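Side-chain contact in StAR-related lipid transfer protein 13 (Homo sapiens, PDB 2PSO), which stimulates GTP hydrolysis by RhoA, and perhaps by Cdc42, through another part of the protein, and ends in the lipid-binding START domain seen here: residues A[63-68]-A[73-78]. Residues are numbered along the deposited sequence; the frame is centred on the assembly and turned at random.
Sequences LAFKKV and PLKLWK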
# COMPACT_ATOMS: atom_id res chain seq x y z
N LEU A 63 6.99 -9.80 -1.57
CA LEU A 63 6.93 -8.94 -0.37
C LEU A 63 8.32 -8.66 0.26
O LEU A 63 9.25 -9.47 0.12
CB LEU A 63 6.08 -9.63 0.67
CG LEU A 63 5.57 -8.80 1.83
CD1 LEU A 63 5.05 -7.51 1.27
CD2 LEU A 63 4.48 -9.61 2.52
N ALA A 64 8.45 -7.52 0.95
CA ALA A 64 9.68 -7.14 1.67
C ALA A 64 9.41 -6.00 2.63
O ALA A 64 8.42 -5.28 2.48
CB ALA A 64 10.78 -6.75 0.71
N PHE A 65 10.26 -5.82 3.65
CA PHE A 65 10.12 -4.64 4.51
C PHE A 65 11.40 -3.93 4.84
O PHE A 65 12.49 -4.31 4.41
CB PHE A 65 9.31 -4.91 5.77
CG PHE A 65 9.91 -5.94 6.67
CD1 PHE A 65 10.82 -5.57 7.66
CD2 PHE A 65 9.53 -7.26 6.58
CE1 PHE A 65 11.36 -6.50 8.51
CE2 PHE A 65 10.06 -8.21 7.45
CZ PHE A 65 10.99 -7.83 8.41
N LYS A 66 11.28 -2.88 5.63
CA LYS A 66 12.40 -2.04 5.88
C LYS A 66 12.11 -1.24 7.15
O LYS A 66 10.99 -0.75 7.35
CB LYS A 66 12.62 -1.09 4.69
CG LYS A 66 13.85 -0.23 4.80
CD LYS A 66 13.82 0.97 3.91
CE LYS A 66 14.66 0.76 2.65
NZ LYS A 66 15.24 2.07 2.20
N LYS A 67 13.10 -1.17 8.04
CA LYS A 67 13.04 -0.28 9.18
C LYS A 67 13.53 1.06 8.66
O LYS A 67 14.53 1.13 7.94
CB LYS A 67 13.94 -0.79 10.31
N VAL A 68 12.85 2.14 9.00
CA VAL A 68 13.27 3.42 8.46
C VAL A 68 14.40 4.03 9.31
O VAL A 68 15.22 4.81 8.81
CB VAL A 68 12.07 4.38 8.29
CG1 VAL A 68 12.43 5.56 7.40
CG2 VAL A 68 10.90 3.64 7.68
N PRO A 73 8.19 2.58 15.21
CA PRO A 73 8.16 1.12 15.06
C PRO A 73 7.57 0.64 13.73
O PRO A 73 7.94 -0.44 13.25
CB PRO A 73 7.26 0.66 16.22
CG PRO A 73 6.47 1.88 16.61
CD PRO A 73 7.40 3.02 16.38
N LEU A 74 6.67 1.43 13.13
CA LEU A 74 6.00 1.03 11.88
C LEU A 74 6.95 0.78 10.73
O LEU A 74 7.84 1.59 10.46
CB LEU A 74 4.93 2.04 11.47
CG LEU A 74 3.61 1.89 12.23
CD1 LEU A 74 2.79 3.17 12.13
CD2 LEU A 74 2.80 0.67 11.76
N LYS A 75 6.76 -0.35 10.07
CA LYS A 75 7.62 -0.72 8.96
C LYS A 75 7.17 -0.11 7.64
O LYS A 75 6.00 0.26 7.46
CB LYS A 75 7.72 -2.24 8.87
CG LYS A 75 8.61 -2.85 9.94
CD LYS A 75 8.31 -4.34 10.14
CE LYS A 75 8.84 -4.83 11.49
NZ LYS A 75 8.86 -6.32 11.57
N LEU A 76 8.11 0.02 6.72
CA LEU A 76 7.80 0.43 5.37
C LEU A 76 7.72 -0.84 4.57
O LEU A 76 8.70 -1.58 4.51
CB LEU A 76 8.94 1.26 4.83
CG LEU A 76 8.74 1.91 3.47
CD1 LEU A 76 7.60 2.92 3.55
CD2 LEU A 76 10.03 2.61 3.03
N TRP A 77 6.58 -1.12 3.95
CA TRP A 77 6.47 -2.33 3.14
C TRP A 77 6.54 -2.11 1.65
O TRP A 77 6.36 -1.00 1.16
CB TRP A 77 5.17 -3.02 3.43
CG TRP A 77 5.05 -3.47 4.81
CD1 TRP A 77 4.55 -2.76 5.87
CD2 TRP A 77 5.41 -4.75 5.32
NE1 TRP A 77 4.56 -3.54 7.00
CE2 TRP A 77 5.08 -4.77 6.68
CE3 TRP A 77 5.98 -5.89 4.74
CZ2 TRP A 77 5.31 -5.88 7.48
CZ3 TRP A 77 6.20 -7.00 5.54
CH2 TRP A 77 5.87 -6.98 6.89
N LYS A 78 6.79 -3.20 0.92
CA LYS A 78 6.94 -3.16 -0.52
C LYS A 78 6.44 -4.45 -1.12
O LYS A 78 7.09 -5.48 -0.97
CB LYS A 78 8.41 -2.97 -0.88
CG LYS A 78 8.67 -2.94 -2.37
CD LYS A 78 10.05 -2.38 -2.67
CE LYS A 78 11.13 -3.43 -2.53
NZ LYS A 78 11.15 -4.33 -3.72
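Leu76 N gives its hydrogen to Lys66 O over 3.0 Å, in the carbonyl plane and almost straight at 174°. Two residues further along, Lys78 N bonds to Ala64 O, joining strands 62-66 and 76-83 as an antiparallel hairpin of the START domain's sheet. Between these bonds Phe65 faces Trp77, their CA atoms 4.5 Å apart, and both side chains leave the same face of the sheet. Chi1 of 61° places Phe65 CG between the backbone N and the carbonyl carbon, and from there the ring turns its edge toward the face of Trp77 in an offset edge-to-face pair, planes at 61°. Phe65 CB lies over the indole face, 3.8 Å from the six-membered ring's centroid. Lys75, extended beyond CG, runs alongside Phe65: its CD makes an off-centre CH-pi contact, and its NZ an off-centre cation-pi contact 4.4 Å from the ring centroid. With Phe65 replaced by an alanine, Trp77 would probably lose its edge-to-face partner and Lys75 NZ its cation-pi contact. Trp77 also meets the ring of Phe210, and Lys75 NZ bonds to Ser207 O. Phe65 thus links the hairpin's apolar packing to a lysine whose ammonium charge is probably eased by both the Phe65 ring and the Ser207 carbonyl.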